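Side-chain contacts in uncharacterized protein AF_1382 (Archaeoglobus fulgidus DSM 4304, PDB 2QVO), which is of unknown function but has the architecture of a winged helix-turn-helix domain, consistent with a role in binding DNA: residues Y22-L26 with G27-V31; Q83-S86 with I87-M91. All blocks are in the same frame, centred on the assembly; numbering follows the deposited sequence.

Overall arrangement
After the short helix 6-9, the chain runs into helix 12-26, and interaction 1 lies at its C-terminal end, where 22-26 turns through 27-31 into strand 31-32. Interaction 2 follows much later, in the last turns of helix 75-90. Each joins neighbouring residues along the chain, so neither closes a long loop; they stand in series, without nesting or crossing, their centres about 19 Å apart. What links them is the packing of the two helices that carry them. The hydroxyl oxygen OH of Tyr23 meets CG of Lys85 at 3.3 Å, and OH of Tyr22 lies 3.9 Å from CD of Lys85, so the lysine's aliphatic chain spans from one contact to the other.

Interaction 1 of 2, residues Y22-L26 with G27-V31; sequences YYESL and GGNDV
Glu24, in the last turn of helix 12-26, meets Asn29 and Val31 of the loop that folds back over it, while Ser25 contributes its backbone carbonyl; the junction is a worked case of a Schellman motif. The tight part is backbone. Gly28, with phi at 104°, is the first residue to leave the helical path, and the peptides around it turn back. Asn29 N donates to Glu24 O over 3.1 Å in a fairly straight bond (156°), while Gly28 N reaches Ser25 O at 2.9 Å from above the carbonyl plane. One step earlier, Gly27 N keeps the helical bond to Tyr23 O at 3.1 Å.

Beside this turn the side chain of Glu24 is laid along the loop. Its CG stands anti to the backbone N, and a bend at chi2 (74°) swings the carboxylate across Asn29. Glu24 CG rests 3.6 Å from Asn29 CB, and on the inner side it meets Val31 CG2 at 3.7 Å. Val31 is buried, pairs through its backbone with Ile71 and packs on Ile36. Ser25 turns its hydroxyl back into the helix, toward the carbonyls of Ile21 and Tyr22.

The outer side is looser. A water donates to Glu24 OE1 at 2.9 Å and to Asp30 O at 2.7 Å, bridging the carboxylate to the Asp30 carbonyl, 4.1 Å from OE1. The chemistry implies a division of labour: the two reversed bonds give Glu24 O and Ser25 O donors after the helix has ended, whereas the acidic side chain is buttressed by carbon and linked onward through water.

Interaction 2 of 2, residues Q83-S86 with I87-M91; sequences QIKS and IIDIM
Lys85 and Asp89, one helical turn apart, supply the charged pairing across this contact. The lysine leaves the helix with CG anti to its own N (chi1 -179°) and runs extended as far as CE; a bend at chi4 (-54°) then turns the ammonium toward OD2 of Asp89. NZ of Lys85 stands 3.3 Å from Asp89 OD2, a salt bridge whose hydrogen bond is weak and which engages one carboxylate oxygen. The lysine probably offsets the carboxylate's unfavourable place near the C terminus of the helix.

Apolar contact is carried by two isoleucines with the same spacing. The gamma-methyl CG2 of Ile84 touches the terminal methyl CD1 of Ile88 at 3.8 Å, the two chains crossing at a slant. In both residues CG1 lies beside the backbone N, which in Ile88 sends CD1 back toward the preceding turn.

Hydrogen bonding is the regular i to i+4 ladder, with one addition. Ile88 N reaches Ile84 O at 2.8 Å in an almost linear bond (173°), and Ile90 N bonds to Ser86 O at the same length. Gln83 O, however, is gripped twice: by Ile87 N at 3.1 Å and by the hydroxyl of Ser86, whose OG donates to it at 2.6 Å. Both donors come from the same face of the carbonyl plane. The serine hydroxyl is folded onto its own helix by its first torsion, which sets OG between the backbone N and the carbonyl carbon.

Through Ile84 and Lys85 the first of these turns packs on helix 12-26, where Ile84 meets Leu15 and Leu18 and Lys85 touches Met19. The end of helix 75-90 lies instead by the N-terminal segment: Phe10, in the loop before helix 12-26, lies against Ile84 and Ile87, and Met91 touches Arg5.

Interaction 1 of 2, residues Y22-L26 with G27-V31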
ATOM      1  N   TYR A  22       1.943  -2.645  -3.887  1.00 14.21           N
ATOM      2  CA  TYR A  22       2.520  -3.895  -4.365  1.00 15.35           C
ATOM      3  C   TYR A  22       2.458  -4.005  -5.901  1.00 15.08           C
ATOM      4  O   TYR A  22       3.503  -4.159  -6.563  1.00 15.58           O
ATOM      5  CB  TYR A  22       1.809  -5.072  -3.679  1.00 15.86           C
ATOM      6  CG  TYR A  22       2.236  -6.436  -4.176  1.00 17.52           C
ATOM      7  CD1 TYR A  22       3.461  -6.992  -3.789  1.00 18.58           C
ATOM      8  CD2 TYR A  22       1.419  -7.160  -5.037  1.00 18.54           C
ATOM      9  CE1 TYR A  22       3.855  -8.250  -4.259  1.00 20.72           C
ATOM     10  CE2 TYR A  22       1.800  -8.420  -5.505  1.00 21.84           C
ATOM     11  CZ  TYR A  22       3.009  -8.952  -5.115  1.00 19.79           C
ATOM     12  OH  TYR A  22       3.370 -10.191  -5.601  1.00 22.59           O
ATOM     13  N   TYR A  23       1.256  -3.904  -6.459  1.00 15.01           N
ATOM     14  CA  TYR A  23       1.068  -4.066  -7.902  1.00 14.96           C
ATOM     15  C   TYR A  23       1.705  -2.940  -8.705  1.00 14.13           C
ATOM     16  O   TYR A  23       2.284  -3.181  -9.755  1.00 12.89           O
ATOM     17  CB  TYR A  23      -0.400  -4.230  -8.267  1.00 16.48           C
ATOM     18  CG  TYR A  23      -0.914  -5.600  -7.894  1.00 19.06           C
ATOM     19  CD1 TYR A  23      -0.426  -6.745  -8.541  1.00 20.59           C
ATOM     20  CD2 TYR A  23      -1.855  -5.758  -6.890  1.00 19.99           C
ATOM     21  CE1 TYR A  23      -0.880  -8.005  -8.205  1.00 22.27           C
ATOM     22  CE2 TYR A  23      -2.314  -7.024  -6.532  1.00 21.82           C
ATOM     23  CZ  TYR A  23      -1.822  -8.138  -7.199  1.00 21.78           C
ATOM     24  OH  TYR A  23      -2.275  -9.393  -6.863  1.00 23.44           O
ATOM     25  N   GLU A  24       1.614  -1.717  -8.194  1.00 13.58           N
ATOM     26  CA  GLU A  24       2.238  -0.578  -8.885  1.00 14.56           C
ATOM     27  C   GLU A  24       3.776  -0.731  -8.945  1.00 14.87           C
ATOM     28  O   GLU A  24       4.388  -0.528 -10.000  1.00 14.67           O
ATOM     29  CB  GLU A  24       1.820   0.735  -8.213  1.00 14.04           C
ATOM     30  CG  GLU A  24       2.433   1.990  -8.827  1.00 17.45           C
ATOM     31  CD  GLU A  24       1.839   2.385 -10.178  1.00 20.53           C
ATOM     32  OE1 GLU A  24       1.924   3.586 -10.500  1.00 22.33           O
ATOM     33  OE2 GLU A  24       1.321   1.516 -10.926  1.00 21.44           O
ATOM     34  N   SER A  25       4.395  -1.114  -7.830  1.00 15.54           N
ATOM     35  CA  SER A  25       5.853  -1.304  -7.794  1.00 17.49           C
ATOM     36  C   SER A  25       6.287  -2.495  -8.659  1.00 18.11           C
ATOM     37  O   SER A  25       7.272  -2.402  -9.403  1.00 17.82           O
ATOM     38  CB  SER A  25       6.353  -1.470  -6.359  1.00 17.96           C
ATOM     39  OG  SER A  25       5.601  -2.468  -5.697  1.00 23.01           O
ATOM     40  N   LEU A  26       5.527  -3.588  -8.574  1.00 18.24           N
ATOM     41  CA  LEU A  26       5.757  -4.796  -9.362  1.00 19.79           C
ATOM     42  C   LEU A  26       5.786  -4.504 -10.871  1.00 19.29           C
ATOM     43  O   LEU A  26       6.530  -5.138 -11.618  1.00 19.26           O
ATOM     44  CB  LEU A  26       4.651  -5.814  -9.071  1.00 19.66           C
ATOM     45  CG  LEU A  26       4.830  -7.307  -9.357  1.00 22.79           C
ATOM     46  CD1 LEU A  26       5.544  -7.973  -8.189  1.00 24.98           C
ATOM     47  CD2 LEU A  26       3.452  -7.950  -9.567  1.00 21.98           C
ATOM     48  N   GLY A  27       4.964  -3.558 -11.314  1.00 18.69           N
ATOM     49  CA  GLY A  27       4.872  -3.227 -12.741  1.00 19.42           C
ATOM     50  C   GLY A  27       5.985  -2.304 -13.195  1.00 19.30           C
ATOM     51  O   GLY A  27       6.170  -2.082 -14.404  1.00 19.11           O
ATOM     52  N   GLY A  28       6.716  -1.755 -12.223  1.00 19.45           N
ATOM     53  CA  GLY A  28       7.876  -0.895 -12.473  1.00 19.95           C
ATOM     54  C   GLY A  28       7.675   0.592 -12.274  1.00 19.40           C
ATOM     55  O   GLY A  28       8.483   1.399 -12.734  1.00 20.37           O
ATOM     56  N   ASN A  29       6.602   0.980 -11.591  1.00 18.90           N
ATOM     57  CA  ASN A  29       6.372   2.379 -11.306  1.00 17.49           C
ATOM     58  C   ASN A  29       6.931   2.777  -9.957  1.00 17.99           C
ATOM     59  O   ASN A  29       6.853   1.986  -8.997  1.00 17.76           O
ATOM     60  CB  ASN A  29       4.873   2.696 -11.319  1.00 17.92           C
ATOM     61  CG  ASN A  29       4.296   2.756 -12.720  0.60 17.92           C
ATOM     62  OD1 ASN A  29       3.235   2.197 -12.997  0.30 17.72           O
ATOM     63  ND2 ASN A  29       5.001   3.424 -13.616  1.00 15.58           N
ATOM     64  N   ASP A  30       7.472   4.000  -9.870  1.00 16.98           N
ATOM     65  CA  ASP A  30       7.634   4.663  -8.573  1.00 16.87           C
ATOM     66  C   ASP A  30       6.203   4.846  -8.072  1.00 16.34           C
ATOM     67  O   ASP A  30       5.302   5.159  -8.856  1.00 15.27           O
ATOM     68  CB  ASP A  30       8.311   6.034  -8.693  1.00 17.10           C
ATOM     69  CG  ASP A  30       9.817   5.949  -8.952  1.00 19.76           C
ATOM     70  OD1 ASP A  30      10.486   5.050  -8.416  1.00 22.25           O
ATOM     71  OD2 ASP A  30      10.331   6.801  -9.695  1.00 21.89           O
ATOM     72  N   VAL A  31       5.971   4.582  -6.788  1.00 15.97           N
ATOM     73  CA  VAL A  31       4.626   4.673  -6.258  1.00 15.69           C
ATOM     74  C   VAL A  31       4.430   6.026  -5.593  1.00 16.31           C
ATOM     75  O   VAL A  31       5.053   6.329  -4.593  1.00 15.61           O
ATOM     76  CB  VAL A  31       4.261   3.513  -5.265  1.00 16.01           C
ATOM     77  CG1 VAL A  31       2.762   3.561  -4.959  1.00 14.50           C
ATOM     78  CG2 VAL A  31       4.607   2.157  -5.862  1.00 15.41           C
TER
HETATM   79  O   HOH W   1       2.680   5.801  -8.856  1.00 16.95           O

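Interaction 2 of 2, residues Q83-S86 with I87-M91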
ATOM      1  N   GLN A  83       1.846 -12.713   0.394  1.00 20.41           N
ATOM      2  CA  GLN A  83       1.045 -13.698   1.128  1.00 20.37           C
ATOM      3  C   GLN A  83      -0.443 -13.338   1.098  1.00 19.87           C
ATOM      4  O   GLN A  83      -1.292 -14.211   0.943  1.00 19.39           O
ATOM      5  CB  GLN A  83       1.539 -13.832   2.569  1.00 21.37           C
ATOM      6  CG  GLN A  83       2.956 -14.396   2.730  1.00 24.95           C
ATOM      7  CD  GLN A  83       3.022 -15.913   2.612  0.90 29.30           C
ATOM      8  OE1 GLN A  83       2.233 -16.642   3.229  1.00 32.97           O
ATOM      9  NE2 GLN A  83       3.969 -16.399   1.817  0.80 30.69           N
ATOM     10  N   ILE A  84      -0.757 -12.048   1.200  1.00 19.26           N
ATOM     11  CA  ILE A  84      -2.140 -11.597   1.074  1.00 19.48           C
ATOM     12  C   ILE A  84      -2.697 -11.882  -0.335  1.00 20.09           C
ATOM     13  O   ILE A  84      -3.842 -12.320  -0.494  1.00 19.59           O
ATOM     14  CB  ILE A  84      -2.294 -10.112   1.447  1.00 18.84           C
ATOM     15  CG1 ILE A  84      -2.063  -9.920   2.954  1.00 19.34           C
ATOM     16  CG2 ILE A  84      -3.673  -9.612   1.028  1.00 18.83           C
ATOM     17  CD1 ILE A  84      -2.030  -8.467   3.428  1.00 19.82           C
ATOM     18  N   LYS A  85      -1.874 -11.642  -1.355  1.00 20.98           N
ATOM     19  CA  LYS A  85      -2.224 -11.996  -2.728  1.00 22.33           C
ATOM     20  C   LYS A  85      -2.683 -13.459  -2.818  1.00 22.25           C
ATOM     21  O   LYS A  85      -3.726 -13.753  -3.407  1.00 21.87           O
ATOM     22  CB  LYS A  85      -1.041 -11.743  -3.669  1.00 22.24           C
ATOM     23  CG  LYS A  85      -1.333 -12.078  -5.136  1.00 24.32           C
ATOM     24  CD  LYS A  85      -0.063 -12.087  -5.979  1.00 25.48           C
ATOM     25  CE  LYS A  85      -0.403 -12.199  -7.472  1.00 28.90           C
ATOM     26  NZ  LYS A  85      -1.291 -13.372  -7.759  1.00 32.06           N
ATOM     27  N   SER A  86      -1.917 -14.371  -2.231  1.00 22.69           N
ATOM     28  CA  SER A  86      -2.322 -15.784  -2.240  1.00 23.81           C
ATOM     29  C   SER A  86      -3.637 -16.016  -1.495  1.00 23.34           C
ATOM     30  O   SER A  86      -4.470 -16.794  -1.955  1.00 23.55           O
ATOM     31  CB  SER A  86      -1.215 -16.705  -1.724  1.00 24.01           C
ATOM     32  OG  SER A  86      -0.870 -16.398  -0.393  1.00 27.74           O
ATOM     33  N   ILE A  87      -3.838 -15.329  -0.371  1.00 23.26           N
ATOM     34  CA  ILE A  87      -5.110 -15.435   0.362  1.00 23.22           C
ATOM     35  C   ILE A  87      -6.278 -14.963  -0.491  1.00 24.38           C
ATOM     36  O   ILE A  87      -7.285 -15.655  -0.606  1.00 24.43           O
ATOM     37  CB  ILE A  87      -5.086 -14.673   1.708  1.00 22.90           C
ATOM     38  CG1 ILE A  87      -4.104 -15.356   2.664  1.00 20.93           C
ATOM     39  CG2 ILE A  87      -6.488 -14.650   2.343  1.00 21.57           C
ATOM     40  CD1 ILE A  87      -3.738 -14.533   3.849  1.00 18.75           C
ATOM     41  N   ILE A  88      -6.132 -13.794  -1.112  1.00 25.35           N
ATOM     42  CA  ILE A  88      -7.175 -13.278  -1.999  1.00 26.92           C
ATOM     43  C   ILE A  88      -7.505 -14.283  -3.107  1.00 27.86           C
ATOM     44  O   ILE A  88      -8.685 -14.514  -3.393  1.00 28.53           O
ATOM     45  CB  ILE A  88      -6.804 -11.890  -2.585  1.00 26.78           C
ATOM     46  CG1 ILE A  88      -6.806 -10.834  -1.473  1.00 26.94           C
ATOM     47  CG2 ILE A  88      -7.761 -11.498  -3.724  1.00 26.85           C
ATOM     48  CD1 ILE A  88      -6.171  -9.501  -1.875  1.00 27.34           C
ATOM     49  N   ASP A  89      -6.464 -14.876  -3.702  1.00 29.26           N
ATOM     50  CA  ASP A  89      -6.597 -15.912  -4.734  1.00 30.89           C
ATOM     51  C   ASP A  89      -7.362 -17.130  -4.210  1.00 31.82           C
ATOM     52  O   ASP A  89      -8.283 -17.618  -4.872  1.00 32.22           O
ATOM     53  CB  ASP A  89      -5.222 -16.384  -5.223  1.00 31.00           C
ATOM     54  CG  ASP A  89      -4.528 -15.373  -6.145  1.00 32.60           C
ATOM     55  OD1 ASP A  89      -5.204 -14.480  -6.700  1.00 33.65           O
ATOM     56  OD2 ASP A  89      -3.295 -15.488  -6.317  1.00 33.65           O
ATOM     57  N   ILE A  90      -6.963 -17.618  -3.034  1.00 32.48           N
ATOM     58  CA  ILE A  90      -7.643 -18.746  -2.374  1.00 33.21           C
ATOM     59  C   ILE A  90      -9.104 -18.404  -2.063  1.00 33.81           C
ATOM     60  O   ILE A  90     -10.002 -19.211  -2.305  1.00 33.82           O
ATOM     61  CB  ILE A  90      -6.892 -19.206  -1.091  1.00 33.03           C
ATOM     62  CG1 ILE A  90      -5.501 -19.737  -1.442  1.00 32.62           C
ATOM     63  CG2 ILE A  90      -7.683 -20.294  -0.343  1.00 33.41           C
ATOM     64  CD1 ILE A  90      -4.492 -19.699  -0.295  1.00 32.67           C
ATOM     65  N   MET A  91      -9.337 -17.197  -1.553  1.00 34.70           N
ATOM     66  CA  MET A  91     -10.678 -16.757  -1.194  1.00 35.62           C
ATOM     67  C   MET A  91     -11.637 -16.800  -2.382  1.00 36.20           C
ATOM     68  O   MET A  91     -12.622 -17.539  -2.353  1.00 36.59           O
ATOM     69  CB  MET A  91     -10.654 -15.354  -0.587  1.00 35.83           C
ATOM     70  CG  MET A  91     -11.945 -14.984   0.118  1.00 37.11           C
ATOM     71  SD  MET A  91     -12.194 -15.946   1.638  0.70 39.51           S
ATOM     72  CE  MET A  91     -11.260 -14.936   2.791  1.00 39.44           C
TER